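Local coordinates for protein 4-hydroxybutyrate coenzyme A transferase (Shewanella oneidensis, PDB 2OAS) that binds coenzyme A and probably transfers it between carboxylic acids such as acetate and 4-hydroxybutyrate, at residues 263-268 with 281-286; 129-134 with 152-157. All coordinates share one frame; numbering follows the deposited sequence.

Interaction 1: 263-268 with 281-286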
# COMPACT_ATOMS: atom_id res chain seq x y z
N GLY A 263 0.08 -19.35 -5.38
CA GLY A 263 -0.99 -19.07 -6.30
C GLY A 263 -0.74 -19.81 -7.60
O GLY A 263 -1.67 -20.13 -8.33
N PHE A 264 0.54 -20.07 -7.88
CA PHE A 264 0.95 -20.80 -9.08
C PHE A 264 2.40 -21.27 -9.05
O PHE A 264 3.15 -20.97 -8.12
CB PHE A 264 0.69 -19.96 -10.34
CG PHE A 264 1.08 -18.53 -10.21
CD1 PHE A 264 0.20 -17.62 -9.65
CD2 PHE A 264 2.33 -18.10 -10.62
CE1 PHE A 264 0.56 -16.28 -9.49
CE2 PHE A 264 2.71 -16.77 -10.48
CZ PHE A 264 1.83 -15.85 -9.91
N ALA A 265 2.78 -22.05 -10.05
CA ALA A 265 4.13 -22.59 -10.16
C ALA A 265 4.66 -22.50 -11.59
O ALA A 265 3.90 -22.46 -12.56
CB ALA A 265 4.13 -24.05 -9.71
N LEU A 266 5.98 -22.49 -11.72
CA LEU A 266 6.62 -22.38 -13.03
C LEU A 266 8.04 -22.93 -12.94
O LEU A 266 8.82 -22.49 -12.10
CB LEU A 266 6.67 -20.92 -13.46
CG LEU A 266 6.87 -20.71 -14.95
CD1 LEU A 266 5.54 -20.98 -15.62
CD2 LEU A 266 7.34 -19.29 -15.26
N GLY A 267 8.38 -23.89 -13.81
CA GLY A 267 9.72 -24.47 -13.77
C GLY A 267 9.84 -25.71 -14.63
O GLY A 267 9.08 -25.89 -15.58
N SER A 268 10.79 -26.59 -14.30
CA SER A 268 10.99 -27.79 -15.10
C SER A 268 9.93 -28.87 -14.88
O SER A 268 9.05 -28.74 -14.03
CB SER A 268 12.36 -28.38 -14.81
OG SER A 268 12.38 -28.95 -13.53
N VAL A 281 1.48 -29.82 -1.27
CA VAL A 281 1.53 -28.56 -2.01
C VAL A 281 0.13 -28.04 -2.29
O VAL A 281 -0.67 -28.70 -2.96
CB VAL A 281 2.30 -28.70 -3.36
CG1 VAL A 281 2.45 -27.33 -4.01
CG2 VAL A 281 3.67 -29.33 -3.12
N ILE A 282 -0.17 -26.86 -1.77
CA ILE A 282 -1.47 -26.26 -1.96
C ILE A 282 -1.47 -24.98 -2.79
O ILE A 282 -0.87 -23.97 -2.42
CB ILE A 282 -2.12 -25.96 -0.60
CG1 ILE A 282 -2.28 -27.26 0.19
CG2 ILE A 282 -3.47 -25.26 -0.80
CD1 ILE A 282 -3.13 -28.32 -0.51
N PHE A 283 -2.14 -25.05 -3.93
CA PHE A 283 -2.28 -23.94 -4.83
C PHE A 283 -3.57 -23.27 -4.41
O PHE A 283 -4.66 -23.80 -4.60
CB PHE A 283 -2.40 -24.41 -6.29
CG PHE A 283 -1.09 -24.86 -6.88
CD1 PHE A 283 -0.49 -26.04 -6.48
CD2 PHE A 283 -0.44 -24.06 -7.82
CE1 PHE A 283 0.74 -26.42 -6.99
CE2 PHE A 283 0.79 -24.43 -8.33
CZ PHE A 283 1.38 -25.62 -7.92
N MSE A 284 -3.42 -22.09 -3.84
CA MSE A 284 -4.54 -21.34 -3.32
C MSE A 284 -4.84 -20.13 -4.19
O MSE A 284 -3.96 -19.65 -4.91
CB MSE A 284 -4.18 -20.89 -1.92
CG MSE A 284 -5.29 -20.34 -1.08
SE MSE A 284 -4.51 -20.01 0.64
CE MSE A 284 -4.66 -21.81 1.33
N ASP A 285 -6.07 -19.64 -4.09
CA ASP A 285 -6.56 -18.47 -4.82
C ASP A 285 -5.82 -17.21 -4.39
O ASP A 285 -5.74 -16.92 -3.20
CB ASP A 285 -8.06 -18.32 -4.56
CG ASP A 285 -8.63 -16.99 -5.06
OD1 ASP A 285 -7.97 -16.31 -5.89
OD2 ASP A 285 -9.74 -16.63 -4.64
N ILE A 286 -5.27 -16.46 -5.35
CA ILE A 286 -4.53 -15.24 -5.04
C ILE A 286 -5.27 -14.28 -4.12
O ILE A 286 -4.65 -13.49 -3.41
CB ILE A 286 -4.17 -14.46 -6.30
CG1 ILE A 286 -5.42 -14.31 -7.16
CG2 ILE A 286 -3.06 -15.15 -7.05
CD1 ILE A 286 -5.23 -13.39 -8.31

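Interaction 2: 129-134 with 152-157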
# COMPACT_ATOMS: atom_id res chain seq x y z
N LEU A 129 -7.19 -26.77 -12.35
CA LEU A 129 -6.62 -25.62 -13.02
C LEU A 129 -5.12 -25.78 -13.03
O LEU A 129 -4.40 -24.95 -13.57
CB LEU A 129 -6.98 -24.35 -12.27
CG LEU A 129 -8.47 -24.03 -12.30
CD1 LEU A 129 -8.72 -22.70 -11.61
CD2 LEU A 129 -8.94 -23.98 -13.73
N GLY A 130 -4.64 -26.85 -12.39
CA GLY A 130 -3.22 -27.14 -12.37
C GLY A 130 -2.24 -26.15 -11.77
O GLY A 130 -2.44 -25.65 -10.66
N ILE A 131 -1.17 -25.85 -12.52
CA ILE A 131 -0.13 -24.96 -12.02
C ILE A 131 -0.50 -23.49 -11.90
O ILE A 131 0.32 -22.68 -11.42
CB ILE A 131 1.16 -25.08 -12.85
CG1 ILE A 131 0.90 -24.67 -14.29
CG2 ILE A 131 1.68 -26.49 -12.75
CD1 ILE A 131 2.13 -24.69 -15.16
N SER A 132 -1.70 -23.13 -12.31
CA SER A 132 -2.14 -21.75 -12.19
C SER A 132 -3.56 -21.59 -11.70
O SER A 132 -4.51 -21.81 -12.44
CB SER A 132 -2.03 -21.00 -13.52
OG SER A 132 -0.68 -20.67 -13.79
N VAL A 133 -3.70 -21.23 -10.43
CA VAL A 133 -5.02 -21.00 -9.87
C VAL A 133 -5.25 -19.51 -9.97
O VAL A 133 -6.25 -19.06 -10.53
CB VAL A 133 -5.11 -21.43 -8.41
CG1 VAL A 133 -6.48 -21.08 -7.85
CG2 VAL A 133 -4.88 -22.93 -8.31
N GLU A 134 -4.31 -18.73 -9.45
CA GLU A 134 -4.40 -17.27 -9.51
C GLU A 134 -5.83 -16.72 -9.47
O GLU A 134 -6.57 -16.98 -8.52
CB GLU A 134 -3.66 -16.72 -10.75
CG GLU A 134 -3.47 -17.70 -11.94
CD GLU A 134 -4.21 -17.27 -13.19
OE1 GLU A 134 -3.97 -17.84 -14.28
OE2 GLU A 134 -5.05 -16.37 -13.08
N PRO A 152 -3.50 -33.94 -20.49
CA PRO A 152 -3.01 -34.99 -19.60
C PRO A 152 -1.68 -34.61 -18.93
O PRO A 152 -1.26 -35.25 -17.97
CB PRO A 152 -2.84 -36.18 -20.53
CG PRO A 152 -3.95 -36.01 -21.49
CD PRO A 152 -3.90 -34.51 -21.79
N GLN A 153 -1.03 -33.57 -19.45
CA GLN A 153 0.24 -33.12 -18.90
C GLN A 153 0.01 -32.17 -17.74
O GLN A 153 0.88 -31.98 -16.89
CB GLN A 153 1.08 -32.44 -19.99
CG GLN A 153 1.32 -33.30 -21.21
CD GLN A 153 1.97 -34.64 -20.86
OE1 GLN A 153 1.64 -35.68 -21.47
NE2 GLN A 153 2.89 -34.62 -19.88
N MSE A 154 -1.17 -31.56 -17.68
CA MSE A 154 -1.45 -30.65 -16.59
C MSE A 154 -1.53 -31.43 -15.28
O MSE A 154 -2.35 -32.34 -15.14
CB MSE A 154 -2.76 -29.89 -16.82
CG MSE A 154 -3.02 -28.77 -15.82
SE MSE A 154 -1.63 -27.41 -15.78
CE MSE A 154 -2.35 -26.10 -17.02
N PRO A 155 -0.66 -31.10 -14.32
CA PRO A 155 -0.70 -31.81 -13.04
C PRO A 155 -1.98 -31.49 -12.26
O PRO A 155 -2.53 -30.40 -12.37
CB PRO A 155 0.58 -31.33 -12.35
CG PRO A 155 0.86 -29.99 -12.96
CD PRO A 155 0.50 -30.19 -14.40
N ARG A 156 -2.46 -32.47 -11.50
CA ARG A 156 -3.67 -32.36 -10.68
C ARG A 156 -3.31 -31.75 -9.33
O ARG A 156 -3.22 -32.46 -8.33
CB ARG A 156 -4.27 -33.75 -10.47
CG ARG A 156 -5.58 -33.82 -9.70
CD ARG A 156 -6.08 -35.24 -9.76
NE ARG A 156 -7.45 -35.40 -9.29
CZ ARG A 156 -7.79 -35.80 -8.07
NH1 ARG A 156 -6.84 -36.08 -7.18
NH2 ARG A 156 -9.08 -35.95 -7.76
N THR A 157 -3.11 -30.43 -9.31
CA THR A 157 -2.71 -29.72 -8.10
C THR A 157 -3.76 -29.73 -7.00
O THR A 157 -4.96 -29.75 -7.27
CB THR A 157 -2.35 -28.24 -8.41
OG1 THR A 157 -3.50 -27.56 -8.94
CG2 THR A 157 -1.20 -28.16 -9.41

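Interaction 1: 263-268 with 281-286
G263 lies against the backbone of M284, the two CA atoms 5.2 Å apart, and turns its CA-H on the carbonyl: G263 CA stands 3.3 Å from M284 O, nearly straight at the hydrogen (168°). I286 CG2 lies 4.5 Å from G263 CA, on the side where a side chain would have to go, leaving it little room. The carbonyl oxygen of G263 then sits near the plane of the F283 ring, at its edge. At F264 the chain runs past that ring; its own CB points away from 281-286, and its phenyl group touches the bound coenzyme A, close to E233, which is known to bind CoA covalently in this protein. This is where the core strand 281-283 of a small parallel sheet backs the short strand 264-265, which pairs with 234-235. A265 completes the contact: its N lies 3.5 Å from F283 CE2, again at the ring edge, and its methyl CB packs 3.6 Å from F283 CZ. With CG of F283 anti to its own carbonyl carbon (chi1 -76°), the ring extends from strand 281-283 toward F264 and A265. Replacing F283 by an alanine is likely to leave the methyl of A265 without its aromatic partner and the F264-A265 backbone without the ring that packs against it. Helix 269-275 fills most of the connection between the two segments.

Interaction 2: 129-134 with 152-157
M154, a selenomethionine, reaches across to the turn at G130. Its CB leads into a chain that starts anti to the backbone N (chi1 -172°) and then bends twice; CG comes 3.8 Å from G130 CA, SE settles 3.6 Å from I131 N and 4.0 Å from I131 CG1, and the terminal CE approaches the carbonyl of L129. The selenium thus lies beside I131 N and G130 CA, where a CB on G130 would clash with it. The type II' turn from L129 to S132 has G130, with its positive phi, at its second position, and this turn links strand 126-128 to the approach of helix 136-142. Further along the same loop as M154, which leads from strand 145-150 to strand 158-159, P155 and T157 also hold this glycine: P155 O receives a bent CA-H contact from G130 CA, and T157 OG1 donates a hydrogen bond of 2.8 Å to G130 O. The hydroxyl arrives from above the carbonyl plane, with a C=O...O angle of 110°, and also bonds to S128 OG. The I131 side chain crosses P155, laying CG2 3.6 Å from P155 CG, while Y272 and V275 of helix 269-275 add apolar cover.

In the fold
Going from the N terminus, interaction 2 comes first: after strand 126-128 the turn at 129-134 meets 152-157, closing a loop that holds helix 136-142 and strand 145-150 of the large parallel sheet. Interaction 1 follows much later, closing the short loop around helix 269-275. The two loops stand in series, neither nested nor crossed, yet their centres are only 8 Å apart. Backbone bonds probably join them directly, A265 N to I131 O (2.9 Å) and V133 N to G263 O (3.1 Å). Strand 158-159, just past interaction 2, lies beside 281-283 in the three-stranded parallel sheet. F283 also touches V133 and T157, tying both loops of interaction 2 to strand 281-283, next to the segment whose F264 lines the coenzyme A pocket.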